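Local coordinates for lasso peptide isopeptidase AtxE2 (Asticcacaulis excentricus, PDB 5TXE), which hydrolyses the isopeptide bond of the threaded lasso peptides astexin-2 and astexin-3, turning them into linear peptides, at residues R152-S157 / E161-V166; R205-D210 / A219-L224; W308-E311 / L316-L319; A325-A330 / V402-L407; G449-I454 / H638-P643. The protein carries 1 engineered substitution. All blocks are in the same frame, centred on the assembly; numbering follows the deposited sequence.

Contact 1. Residues R152-S157 / E161-V166; sequences RVWRAS and EGASPV
P165 lies flat over one face of the W154 indole: its CD stands 3.7 Å from the centroid of the six-membered ring of W154 and only 4° off the normal, a clear CH-pi contact. S164 C covers the same face nearer the rim, while the carbonyl O of R152 meets the indole edge in its plane. With CG anti to its own carbonyl carbon (chi1 -77°), W154 runs beside P165, both side chains pointing the same way. A serine in place of W154 would probably strip P165 of its aromatic support and leave R145, cation-pi partner of the indole, without its mate. On the face of the sheet that carries W154, A156 CB touches A163 CB at 3.7 Å; R155, on the opposite face, has its CB 3.8 Å from V166 CG1. Antiparallel pairing holds the backbones: R155 and S164 bond to each other in both directions, and V166 N donates to V153 O at 2.8 Å. The two segments form the hairpin 150-157/163-167 in a blade of the beta-propeller domain of this prolyl oligopeptidase-family enzyme; 163-167 is an edge strand of its four-stranded sheet, and strand 140-147 flanks 150-157, with Y143 against W154, A156 and A163.

Contact 2. Residues R205-D210 / A219-L224; sequences RGWVYD and ARPRVL
The pyrrolidine of P221 is pressed onto one face of the W207 indole, and this is the tight part of the contact. P221 CG lies 3.5 Å from the centroid of the five-membered ring of W207, 7° off its normal, a CH-pi geometry; P221 CD comes equally close, 3.5 Å from W207 CD2. The two side chains cross at about a right angle, and P221 is buried, backed by I199 and F213. Towards solvent the packing is looser. R220, an exposed residue, brings its guanidinium to the far rim of the indole: R220 NH1 is 3.6 Å from W207 CH2, close to the indole plane, and the planes stand 84° apart, so the ring edge faces the flat side of the guanidinium. A bend at chi3 (72°) of R220 turns the group there, while A219 O reaches W207 CZ3 obliquely at 3.8 Å. Replacing W207 by an alanine is likely to uncover P221 and to leave I199 O without the indole N-H that it now accepts. Both segments belong to the long connection between helix 190-202 and strand 230-235. With no hydrogen bond between the segments, proline-indole CH-pi packing holds them together, the guanidinium and A219 O only touching the ring rim. The bond of W207 NE1 to I199 O and the salt bridge of R220 NH2 to E200 probably fix the connection on the helix.

Contact 3. Residues W308-E311 / L316-L319; sequences WGDE and LYFL
W308 and Y317 face each other as a hydrogen-bonded pair in an antiparallel beta hairpin, the first two strands of a four-stranded propeller blade. Both rings rise from the same face of the sheet but do not stack. The indole runs along the neighbouring strand until its rim meets L319, with W308 CH2 3.7 Å from L319 CD1; L319 CG lies in the indole plane, so the leucine abuts an edge. Y317 leans the other way, over the strand towards D310. There CB of D310 touches Y317 CE2 at 3.8 Å, and Y317 OH gives a weak hydrogen bond of 3.5 Å to D310 OD2. That oxygen lies in the plane of the phenol at its edge, and carboxylate and ring are inclined by 35°. With CG anti to the backbone N (chi1 180°), D310 holds its carboxylate near the hydroxyl; R356 on strand 350-357 adds a weak, long ion pair to OD2, which would help to balance this buried charge. L316, paired with G309, points to the opposite face. It folds inwards, L316 CD1 reaching W308 O at 3.5 Å. W308 N donates to Y317 O at 2.8 Å, and the return bond from Y317 N to W308 O, also 2.8 Å, is almost straight at 177°.

Contact 4. Residues A325-A330 / V402-L407; sequences ASNEMA and VERLTL
A single nitrogen, NH1 of R404, makes both hydrogen bonds to N327, bridging backbones whose nearest CA atoms, those of N327 and R404, are 9.4 Å apart. The contact spans two domains: N327 lies at a classic beta bulge, N327 and E328 both facing E322, where a propeller blade strand begins, and R404 stands on strand 401-408, the edge of the alpha/beta-hydrolase sheet. The stronger bond runs from R404 NH1 to N327 OD1, 3.0 Å long with 156° at the hydrogen. It uses a lone pair in the plane of the amide carbonyl, at a C=O...N angle of 111°, and lies in the guanidinium plane. The second, from R404 NH1 to N327 O at 3.1 Å, is weak and bent. Because CG of N327 sits between its backbone N and carbonyl carbon (chi1 82°), OD1 and O can both reach the same donor. The amide stands nearly perpendicular to the guanidinium, and its ND2 is tied to W324 O. R404 NE forms a salt bridge with D418 on strand 414-421, which probably helps to position the guanidinium, and F416 of that strand touches both N327 and R404. R404 CD also comes within 3.6 Å of N327 OD1.

Contact 5. Residues G449-I454 / H638-P643; sequences GDENPI and HVKWQP
K640 stretches its side chain across the carboxylate of E451, the two crossing at about a right angle. From CB, K640 CG is set anti to the carbonyl carbon (chi1 -64°) and comes near E451 OE2. K640 CD follows in the extended direction and is closer, 3.7 Å from E451 OE2. K640 CE passes to the other oxygen, 4.0 Å from E451 OE1, and a bend at chi4 (76°) then turns K640 NZ in to form a salt bridge of 2.9 Å with E451 OE1. The ammonium meets that oxygen from above, 38° out of the carboxylate plane, and has a second acceptor in Q605 O. These loops lie in the alpha/beta-hydrolase domain, where H638 opens its segment as the probable charge-relay histidine: its ND1 is hydrogen-bonded to E610, the probable acid, and its NE2 to the backbone of the bound peptide. The nucleophile position is an engineered alanine, A527, about 6 Å from V639 between side chains. A water bound by both loops joins them, donating to G449 O at 2.7 Å and E451 OE2 at 2.9 Å and accepting from K640 N at 2.8 Å. V639 CG1 packs on G449 O at 3.9 Å, and R646 binds both G449 O and K640 O.

The five contacts follow one another along the chain, each closing before the next opens. Contacts 1 and 3 are hairpins in different four-stranded propeller blades, their centres about 34 Å apart, and contact 2 lies in a connection between two strands of another such sheet, its centre about 50 Å from that of contact 3. Contacts 3 and 4 share a blade: strands 315-322 and 328-335 are neighbours, and L319 touches M329 and A330. Contact 4 then ties that blade to the hydrolase domain. Contact 5, its centre about 11 Å from the chain centre, lies within that domain; the centres of contacts 4 and 5 are about 24 Å apart and their nearest atoms about 7 Å, without touching.

Contact 1. Residues R152-S157 / E161-V166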
# COMPACT_ATOMS: atom_id res chain seq x y z
N ARG A 152 3.39 22.49 -6.36
CA ARG A 152 3.52 23.82 -5.74
C ARG A 152 3.01 23.74 -4.30
O ARG A 152 2.32 22.79 -3.93
CB ARG A 152 2.61 24.77 -6.48
CG ARG A 152 2.97 24.96 -7.95
CD ARG A 152 2.02 25.97 -8.64
NE ARG A 152 2.36 26.07 -10.05
CZ ARG A 152 2.08 25.16 -10.98
NH1 ARG A 152 1.45 24.03 -10.70
NH2 ARG A 152 2.50 25.36 -12.19
N VAL A 153 3.29 24.78 -3.53
CA VAL A 153 2.63 24.95 -2.23
C VAL A 153 1.41 25.83 -2.42
O VAL A 153 1.50 26.92 -3.02
CB VAL A 153 3.55 25.59 -1.19
CG1 VAL A 153 2.78 25.76 0.09
CG2 VAL A 153 4.78 24.73 -0.97
N TRP A 154 0.29 25.37 -1.91
CA TRP A 154 -0.90 26.12 -1.92
C TRP A 154 -1.22 26.53 -0.48
O TRP A 154 -0.83 25.87 0.46
CB TRP A 154 -2.09 25.31 -2.50
CG TRP A 154 -2.08 25.20 -4.03
CD1 TRP A 154 -1.08 24.71 -4.78
CD2 TRP A 154 -3.12 25.57 -4.93
NE1 TRP A 154 -1.41 24.77 -6.11
CE2 TRP A 154 -2.66 25.28 -6.23
CE3 TRP A 154 -4.40 26.12 -4.77
CZ2 TRP A 154 -3.44 25.49 -7.37
CZ3 TRP A 154 -5.16 26.37 -5.91
CH2 TRP A 154 -4.67 26.07 -7.19
N ARG A 155 -1.96 27.63 -0.38
CA ARG A 155 -2.44 28.18 0.88
C ARG A 155 -3.93 28.32 0.83
O ARG A 155 -4.45 28.89 -0.09
CB ARG A 155 -1.82 29.54 1.06
CG ARG A 155 -2.30 30.28 2.30
CD ARG A 155 -1.53 31.57 2.35
NE ARG A 155 -1.95 32.37 3.47
CZ ARG A 155 -2.86 33.32 3.40
NH1 ARG A 155 -3.46 33.59 2.23
NH2 ARG A 155 -3.19 34.00 4.50
N ALA A 156 -4.62 27.79 1.80
CA ALA A 156 -6.07 27.82 1.82
C ALA A 156 -6.59 28.49 3.11
O ALA A 156 -6.07 28.25 4.19
CB ALA A 156 -6.64 26.42 1.74
N SER A 157 -7.68 29.25 3.00
CA SER A 157 -8.39 29.79 4.17
C SER A 157 -9.28 28.73 4.77
O SER A 157 -9.97 28.02 4.05
CB SER A 157 -9.19 31.04 3.80
OG SER A 157 -9.97 31.49 4.88
N GLU A 161 -12.94 30.10 2.10
CA GLU A 161 -13.06 31.26 1.23
C GLU A 161 -12.17 31.18 0.03
O GLU A 161 -12.29 32.02 -0.87
CB GLU A 161 -12.79 32.58 2.00
CG GLU A 161 -12.19 32.53 3.40
CD GLU A 161 -13.22 32.21 4.48
OE1 GLU A 161 -14.37 31.93 4.10
OE2 GLU A 161 -12.87 32.27 5.69
N GLY A 162 -11.24 30.22 0.00
CA GLY A 162 -10.47 29.97 -1.20
C GLY A 162 -9.02 29.62 -0.96
O GLY A 162 -8.50 29.77 0.14
N ALA A 163 -8.38 29.20 -2.03
CA ALA A 163 -7.05 28.68 -1.96
C ALA A 163 -6.28 29.11 -3.21
O ALA A 163 -6.87 29.25 -4.25
CB ALA A 163 -7.13 27.16 -1.88
N SER A 164 -4.99 29.36 -3.12
CA SER A 164 -4.22 29.65 -4.33
C SER A 164 -2.80 29.22 -4.12
O SER A 164 -2.39 29.05 -3.01
CB SER A 164 -4.27 31.13 -4.65
OG SER A 164 -3.92 31.81 -3.49
N PRO A 165 -2.05 29.04 -5.19
CA PRO A 165 -0.67 28.65 -5.07
C PRO A 165 0.16 29.83 -4.58
O PRO A 165 0.01 30.94 -5.11
CB PRO A 165 -0.27 28.29 -6.51
CG PRO A 165 -1.20 29.04 -7.40
CD PRO A 165 -2.49 29.16 -6.60
N VAL A 166 1.07 29.58 -3.63
CA VAL A 166 1.95 30.64 -3.12
C VAL A 166 3.42 30.37 -3.33
O VAL A 166 4.22 31.27 -3.26
CB VAL A 166 1.65 30.94 -1.65
CG1 VAL A 166 0.22 31.47 -1.52
CG2 VAL A 166 1.78 29.69 -0.79

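Contact 2. Residues R205-D210 / A219-L224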
# COMPACT_ATOMS: atom_id res chain seq x y z
N ARG A 205 25.66 12.94 -27.82
CA ARG A 205 26.79 12.11 -28.19
C ARG A 205 26.53 10.62 -28.00
O ARG A 205 27.39 9.78 -28.28
CB ARG A 205 28.00 12.55 -27.39
CG ARG A 205 28.56 13.89 -27.86
CD ARG A 205 29.80 14.33 -27.02
NE ARG A 205 29.62 14.27 -25.54
CZ ARG A 205 28.94 15.17 -24.81
NH1 ARG A 205 28.33 16.21 -25.39
NH2 ARG A 205 28.83 15.06 -23.48
N GLY A 206 25.32 10.30 -27.59
CA GLY A 206 24.94 8.92 -27.26
C GLY A 206 25.29 8.65 -25.80
O GLY A 206 26.24 9.21 -25.31
N TRP A 207 24.53 7.79 -25.12
CA TRP A 207 24.80 7.48 -23.75
C TRP A 207 25.32 6.08 -23.66
O TRP A 207 24.77 5.14 -24.26
CB TRP A 207 23.48 7.50 -22.98
CG TRP A 207 22.73 8.79 -22.89
CD1 TRP A 207 23.14 9.95 -22.32
CD2 TRP A 207 21.34 8.98 -23.24
NE1 TRP A 207 22.13 10.87 -22.35
CE2 TRP A 207 21.01 10.30 -22.90
CE3 TRP A 207 20.38 8.19 -23.85
CZ2 TRP A 207 19.77 10.85 -23.18
CZ3 TRP A 207 19.14 8.71 -24.09
CH2 TRP A 207 18.85 10.05 -23.76
N VAL A 208 26.34 5.88 -22.84
CA VAL A 208 26.83 4.52 -22.57
C VAL A 208 25.79 3.78 -21.71
O VAL A 208 25.42 4.26 -20.64
CB VAL A 208 28.12 4.51 -21.73
CG1 VAL A 208 28.61 3.08 -21.56
CG2 VAL A 208 29.19 5.31 -22.40
N TYR A 209 25.40 2.60 -22.14
CA TYR A 209 24.48 1.78 -21.35
C TYR A 209 25.23 1.20 -20.15
O TYR A 209 26.12 0.38 -20.32
CB TYR A 209 23.91 0.63 -22.18
CG TYR A 209 22.90 -0.22 -21.43
CD1 TYR A 209 21.64 0.25 -21.15
CD2 TYR A 209 23.21 -1.49 -21.03
CE1 TYR A 209 20.71 -0.52 -20.45
CE2 TYR A 209 22.30 -2.25 -20.33
CZ TYR A 209 21.03 -1.75 -20.08
OH TYR A 209 20.16 -2.52 -19.42
N ASP A 210 24.82 1.61 -18.97
CA ASP A 210 25.52 1.31 -17.72
C ASP A 210 24.48 1.42 -16.57
O ASP A 210 23.25 1.25 -16.76
CB ASP A 210 26.70 2.29 -17.54
CG ASP A 210 26.25 3.82 -17.44
OD1 ASP A 210 25.02 4.12 -17.33
OD2 ASP A 210 27.14 4.71 -17.48
N ALA A 219 14.08 4.34 -21.71
CA ALA A 219 15.31 4.22 -22.46
C ALA A 219 16.23 5.42 -22.30
O ALA A 219 16.97 5.74 -23.20
CB ALA A 219 14.97 4.04 -23.92
N ARG A 220 16.18 6.05 -21.14
CA ARG A 220 17.02 7.19 -20.80
C ARG A 220 17.76 6.91 -19.52
O ARG A 220 17.28 6.17 -18.66
CB ARG A 220 16.20 8.44 -20.60
CG ARG A 220 15.47 8.94 -21.83
CD ARG A 220 14.65 10.24 -21.49
NE ARG A 220 15.51 11.42 -21.29
CZ ARG A 220 16.01 12.16 -22.28
NH1 ARG A 220 15.75 11.88 -23.56
NH2 ARG A 220 16.74 13.23 -22.00
N PRO A 221 18.96 7.49 -19.37
CA PRO A 221 19.66 7.34 -18.11
C PRO A 221 18.86 8.06 -17.03
O PRO A 221 18.25 9.09 -17.32
CB PRO A 221 20.97 8.08 -18.34
CG PRO A 221 21.08 8.31 -19.79
CD PRO A 221 19.68 8.37 -20.27
N ARG A 222 18.86 7.52 -15.81
CA ARG A 222 18.28 8.18 -14.65
C ARG A 222 19.35 9.01 -13.94
O ARG A 222 20.56 8.75 -14.07
CB ARG A 222 17.75 7.11 -13.68
CG ARG A 222 16.82 6.18 -14.40
CD ARG A 222 15.45 5.75 -13.87
NE ARG A 222 15.46 4.83 -12.73
CZ ARG A 222 14.51 3.93 -12.40
NH1 ARG A 222 13.43 3.65 -13.15
NH2 ARG A 222 14.68 3.24 -11.28
N VAL A 223 18.89 9.95 -13.14
CA VAL A 223 19.75 10.75 -12.33
C VAL A 223 20.17 9.92 -11.13
O VAL A 223 19.33 9.38 -10.41
CB VAL A 223 18.99 11.98 -11.79
CG1 VAL A 223 19.83 12.74 -10.79
CG2 VAL A 223 18.51 12.89 -12.95
N LEU A 224 21.47 9.88 -10.89
CA LEU A 224 22.05 9.19 -9.71
C LEU A 224 22.14 10.12 -8.50
O LEU A 224 22.46 11.30 -8.64
CB LEU A 224 23.47 8.73 -10.04
CG LEU A 224 23.53 7.79 -11.26
CD1 LEU A 224 25.00 7.50 -11.66
CD2 LEU A 224 22.78 6.49 -10.98

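Contact 3. Residues W308-E311 / L316-L319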
# COMPACT_ATOMS: atom_id res chain seq x y z
N TRP A 308 1.71 8.04 22.55
CA TRP A 308 1.42 9.46 22.81
C TRP A 308 1.46 9.77 24.29
O TRP A 308 0.80 9.06 25.10
CB TRP A 308 -0.02 9.78 22.40
CG TRP A 308 -0.33 9.68 20.94
CD1 TRP A 308 -0.27 10.69 20.03
CD2 TRP A 308 -0.78 8.52 20.23
NE1 TRP A 308 -0.63 10.23 18.80
CE2 TRP A 308 -0.96 8.90 18.91
CE3 TRP A 308 -1.02 7.20 20.60
CZ2 TRP A 308 -1.37 8.00 17.93
CZ3 TRP A 308 -1.45 6.31 19.64
CH2 TRP A 308 -1.62 6.72 18.31
N GLY A 309 2.25 10.79 24.66
CA GLY A 309 2.36 11.22 26.05
C GLY A 309 1.36 12.32 26.38
O GLY A 309 1.15 13.20 25.60
N ASP A 310 0.78 12.29 27.56
CA ASP A 310 -0.18 13.32 27.99
C ASP A 310 0.21 13.80 29.38
O ASP A 310 -0.07 13.10 30.36
CB ASP A 310 -1.59 12.70 28.02
CG ASP A 310 -2.71 13.68 28.46
OD1 ASP A 310 -2.39 14.84 28.83
OD2 ASP A 310 -3.91 13.26 28.39
N GLU A 311 0.82 14.99 29.47
CA GLU A 311 1.30 15.56 30.75
C GLU A 311 0.18 15.85 31.76
O GLU A 311 0.28 15.49 32.93
CB GLU A 311 2.15 16.84 30.51
CG GLU A 311 3.48 16.87 31.26
CD GLU A 311 4.63 17.29 30.36
OE1 GLU A 311 4.92 16.51 29.41
OE2 GLU A 311 5.25 18.36 30.61
N LEU A 316 0.62 7.58 29.43
CA LEU A 316 1.07 7.24 28.11
C LEU A 316 -0.03 6.40 27.46
O LEU A 316 -0.63 5.54 28.12
CB LEU A 316 2.33 6.42 28.21
CG LEU A 316 2.97 6.08 26.89
CD1 LEU A 316 3.63 7.30 26.26
CD2 LEU A 316 3.95 4.96 27.07
N TYR A 317 -0.33 6.70 26.19
CA TYR A 317 -1.21 5.85 25.39
C TYR A 317 -0.41 5.22 24.27
O TYR A 317 0.52 5.82 23.74
CB TYR A 317 -2.31 6.67 24.77
CG TYR A 317 -3.08 7.53 25.72
CD1 TYR A 317 -4.15 7.02 26.44
CD2 TYR A 317 -2.77 8.89 25.84
CE1 TYR A 317 -4.87 7.84 27.30
CE2 TYR A 317 -3.51 9.72 26.68
CZ TYR A 317 -4.56 9.21 27.42
OH TYR A 317 -5.27 10.08 28.28
N PHE A 318 -0.74 3.97 23.92
CA PHE A 318 -0.09 3.35 22.80
C PHE A 318 -0.92 2.34 22.02
O PHE A 318 -1.89 1.78 22.54
CB PHE A 318 1.27 2.77 23.18
CG PHE A 318 1.24 1.69 24.22
CD1 PHE A 318 0.95 0.39 23.86
CD2 PHE A 318 1.59 1.96 25.53
CE1 PHE A 318 0.98 -0.63 24.78
CE2 PHE A 318 1.63 0.93 26.47
CZ PHE A 318 1.32 -0.36 26.09
N LEU A 319 -0.51 2.16 20.77
CA LEU A 319 -1.14 1.21 19.86
C LEU A 319 -0.25 0.05 19.60
O LEU A 319 0.99 0.18 19.65
CB LEU A 319 -1.33 1.84 18.48
CG LEU A 319 -2.51 2.80 18.32
CD1 LEU A 319 -2.52 3.39 16.91
CD2 LEU A 319 -3.80 2.07 18.59

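Contact 4. Residues A325-A330 / V402-L407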
# COMPACT_ATOMS: atom_id res chain seq x y z
N ALA A 325 -2.17 -14.35 14.93
CA ALA A 325 -1.52 -13.84 13.73
C ALA A 325 -1.57 -12.33 13.69
O ALA A 325 -1.63 -11.76 12.62
CB ALA A 325 -2.20 -14.42 12.48
N SER A 326 -1.57 -11.68 14.85
CA SER A 326 -1.60 -10.22 14.92
C SER A 326 -2.79 -9.60 14.21
O SER A 326 -2.69 -8.48 13.74
CB SER A 326 -0.31 -9.60 14.34
OG SER A 326 0.77 -9.95 15.18
N ASN A 327 -3.91 -10.30 14.13
CA ASN A 327 -5.02 -9.78 13.32
C ASN A 327 -5.74 -8.51 13.85
O ASN A 327 -6.42 -7.81 13.08
CB ASN A 327 -6.01 -10.89 13.05
CG ASN A 327 -6.98 -11.11 14.18
OD1 ASN A 327 -8.10 -10.63 14.15
ND2 ASN A 327 -6.55 -11.84 15.18
N GLU A 328 -5.57 -8.18 15.13
CA GLU A 328 -6.27 -7.04 15.71
C GLU A 328 -5.37 -5.90 16.06
O GLU A 328 -4.17 -6.07 16.14
CB GLU A 328 -7.00 -7.46 16.96
CG GLU A 328 -8.17 -8.37 16.67
CD GLU A 328 -9.03 -8.56 17.91
OE1 GLU A 328 -9.28 -7.55 18.60
OE2 GLU A 328 -9.41 -9.70 18.19
N MET A 329 -5.94 -4.72 16.19
CA MET A 329 -5.25 -3.56 16.73
C MET A 329 -5.79 -3.38 18.12
O MET A 329 -6.94 -3.66 18.36
CB MET A 329 -5.60 -2.28 15.98
CG MET A 329 -5.10 -2.23 14.56
SD MET A 329 -3.62 -1.26 14.33
CE MET A 329 -4.10 0.25 15.09
N ALA A 330 -4.98 -2.78 18.98
CA ALA A 330 -5.38 -2.46 20.35
C ALA A 330 -4.73 -1.17 20.81
O ALA A 330 -3.62 -0.86 20.43
CB ALA A 330 -5.01 -3.61 21.29
N VAL A 402 -19.01 -11.43 5.68
CA VAL A 402 -17.60 -11.62 5.96
C VAL A 402 -17.35 -12.42 7.24
O VAL A 402 -17.95 -12.17 8.26
CB VAL A 402 -16.91 -10.27 6.16
CG1 VAL A 402 -15.40 -10.46 6.23
CG2 VAL A 402 -17.24 -9.37 5.00
N GLU A 403 -16.39 -13.33 7.21
CA GLU A 403 -16.06 -14.09 8.36
C GLU A 403 -14.54 -14.24 8.42
O GLU A 403 -13.92 -14.67 7.45
CB GLU A 403 -16.76 -15.44 8.22
CG GLU A 403 -16.00 -16.58 8.82
CD GLU A 403 -16.67 -17.95 8.64
OE1 GLU A 403 -17.71 -18.07 7.87
OE2 GLU A 403 -16.11 -18.91 9.26
N ARG A 404 -13.92 -13.91 9.54
CA ARG A 404 -12.48 -14.07 9.66
C ARG A 404 -12.08 -15.49 9.97
O ARG A 404 -12.58 -16.04 10.92
CB ARG A 404 -11.95 -13.20 10.75
CG ARG A 404 -10.43 -13.27 10.85
CD ARG A 404 -9.87 -11.94 11.32
NE ARG A 404 -9.92 -10.91 10.29
CZ ARG A 404 -9.35 -9.71 10.40
NH1 ARG A 404 -8.66 -9.36 11.50
NH2 ARG A 404 -9.45 -8.85 9.40
N LEU A 405 -11.18 -16.06 9.15
CA LEU A 405 -10.70 -17.42 9.25
C LEU A 405 -9.37 -17.40 9.98
O LEU A 405 -8.56 -16.47 9.79
CB LEU A 405 -10.41 -18.06 7.87
CG LEU A 405 -11.51 -18.14 6.84
CD1 LEU A 405 -10.92 -18.56 5.50
CD2 LEU A 405 -12.57 -19.11 7.27
N THR A 406 -9.12 -18.47 10.73
CA THR A 406 -7.88 -18.65 11.42
C THR A 406 -7.45 -20.08 11.40
O THR A 406 -8.26 -21.02 11.52
CB THR A 406 -7.99 -18.24 12.90
OG1 THR A 406 -9.03 -18.97 13.50
CG2 THR A 406 -8.27 -16.71 13.06
N LEU A 407 -6.16 -20.26 11.23
CA LEU A 407 -5.61 -21.56 11.30
C LEU A 407 -4.10 -21.47 11.56
O LEU A 407 -3.51 -20.37 11.55
CB LEU A 407 -5.93 -22.39 10.06
CG LEU A 407 -5.43 -21.95 8.67
CD1 LEU A 407 -3.95 -22.24 8.43
CD2 LEU A 407 -6.27 -22.69 7.63

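Contact 5. Residues G449-I454 / H638-P643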
# COMPACT_ATOMS: atom_id res chain seq x y z
N GLY A 449 -2.71 -3.28 -4.04
CA GLY A 449 -2.73 -2.51 -5.30
C GLY A 449 -4.08 -2.18 -5.86
O GLY A 449 -4.18 -1.56 -6.91
N ASP A 450 -5.12 -2.57 -5.17
CA ASP A 450 -6.49 -2.32 -5.59
C ASP A 450 -6.79 -2.76 -7.04
O ASP A 450 -7.14 -1.96 -7.90
CB ASP A 450 -6.88 -0.82 -5.36
CG ASP A 450 -8.41 -0.59 -5.56
OD1 ASP A 450 -9.11 -1.60 -5.88
OD2 ASP A 450 -8.87 0.58 -5.48
N GLU A 451 -6.63 -4.06 -7.28
CA GLU A 451 -6.72 -4.63 -8.62
C GLU A 451 -7.85 -5.65 -8.75
O GLU A 451 -8.28 -5.97 -9.86
CB GLU A 451 -5.49 -5.49 -8.90
CG GLU A 451 -4.32 -4.97 -9.64
CD GLU A 451 -4.58 -4.38 -11.04
OE1 GLU A 451 -4.26 -5.01 -12.14
OE2 GLU A 451 -4.95 -3.19 -10.96
N ASN A 452 -8.21 -6.29 -7.64
CA ASN A 452 -9.11 -7.44 -7.72
C ASN A 452 -10.28 -7.23 -6.80
O ASN A 452 -10.11 -7.29 -5.59
CB ASN A 452 -8.36 -8.71 -7.37
CG ASN A 452 -7.28 -9.04 -8.42
OD1 ASN A 452 -7.60 -9.57 -9.46
ND2 ASN A 452 -6.02 -8.66 -8.14
N PRO A 453 -11.46 -6.98 -7.37
CA PRO A 453 -12.56 -6.35 -6.61
C PRO A 453 -13.38 -7.34 -5.72
O PRO A 453 -14.16 -8.17 -6.22
CB PRO A 453 -13.42 -5.78 -7.72
CG PRO A 453 -13.23 -6.71 -8.83
CD PRO A 453 -11.83 -7.22 -8.76
N ILE A 454 -13.19 -7.25 -4.42
CA ILE A 454 -13.55 -8.35 -3.55
C ILE A 454 -15.06 -8.43 -3.41
O ILE A 454 -15.66 -9.47 -3.68
CB ILE A 454 -12.87 -8.16 -2.19
CG1 ILE A 454 -11.41 -8.50 -2.36
CG2 ILE A 454 -13.50 -9.08 -1.12
CD1 ILE A 454 -10.56 -8.01 -1.23
N HIS A 638 3.20 0.30 -11.71
CA HIS A 638 3.17 -0.94 -10.93
C HIS A 638 1.87 -1.10 -10.18
O HIS A 638 1.27 -2.16 -10.23
CB HIS A 638 4.39 -0.84 -9.99
CG HIS A 638 4.53 -1.95 -9.03
ND1 HIS A 638 4.87 -3.22 -9.42
CD2 HIS A 638 4.46 -1.98 -7.67
CE1 HIS A 638 4.95 -4.00 -8.35
NE2 HIS A 638 4.69 -3.27 -7.28
N VAL A 639 1.41 -0.03 -9.54
CA VAL A 639 0.02 0.10 -9.07
C VAL A 639 -0.71 1.12 -9.97
O VAL A 639 -0.15 2.20 -10.26
CB VAL A 639 0.05 0.59 -7.62
CG1 VAL A 639 -1.32 1.03 -7.15
CG2 VAL A 639 0.60 -0.51 -6.72
N LYS A 640 -1.93 0.82 -10.41
CA LYS A 640 -2.59 1.63 -11.42
C LYS A 640 -3.27 2.80 -10.78
O LYS A 640 -3.67 2.70 -9.67
CB LYS A 640 -3.56 0.83 -12.28
CG LYS A 640 -2.87 -0.23 -13.09
CD LYS A 640 -3.88 -1.09 -13.83
CE LYS A 640 -3.21 -2.16 -14.67
NZ LYS A 640 -2.69 -3.30 -13.86
N TRP A 641 -3.32 3.93 -11.48
CA TRP A 641 -3.79 5.18 -10.89
C TRP A 641 -5.00 5.75 -11.63
O TRP A 641 -5.74 6.58 -11.06
CB TRP A 641 -2.63 6.18 -10.85
CG TRP A 641 -2.16 6.66 -12.15
CD1 TRP A 641 -1.30 6.02 -12.98
CD2 TRP A 641 -2.44 7.96 -12.77
NE1 TRP A 641 -1.07 6.82 -14.11
CE2 TRP A 641 -1.77 7.99 -14.00
CE3 TRP A 641 -3.22 9.06 -12.41
CZ2 TRP A 641 -1.82 9.09 -14.86
CZ3 TRP A 641 -3.29 10.15 -13.28
CH2 TRP A 641 -2.58 10.16 -14.49
N GLN A 642 -5.23 5.35 -12.90
CA GLN A 642 -6.29 5.99 -13.69
C GLN A 642 -7.62 5.27 -13.47
O GLN A 642 -7.71 4.06 -13.63
CB GLN A 642 -5.95 6.04 -15.18
CG GLN A 642 -4.64 6.75 -15.50
CD GLN A 642 -4.41 6.90 -17.00
OE1 GLN A 642 -5.31 7.21 -17.74
NE2 GLN A 642 -3.22 6.66 -17.42
N PRO A 643 -8.64 6.01 -13.02
CA PRO A 643 -9.89 5.36 -12.64
C PRO A 643 -10.54 4.53 -13.74
O PRO A 643 -11.11 3.46 -13.42
CB PRO A 643 -10.78 6.53 -12.27
CG PRO A 643 -9.80 7.57 -11.77
CD PRO A 643 -8.65 7.44 -12.71
O HOH W 1 -3.15 -1.56 -9.44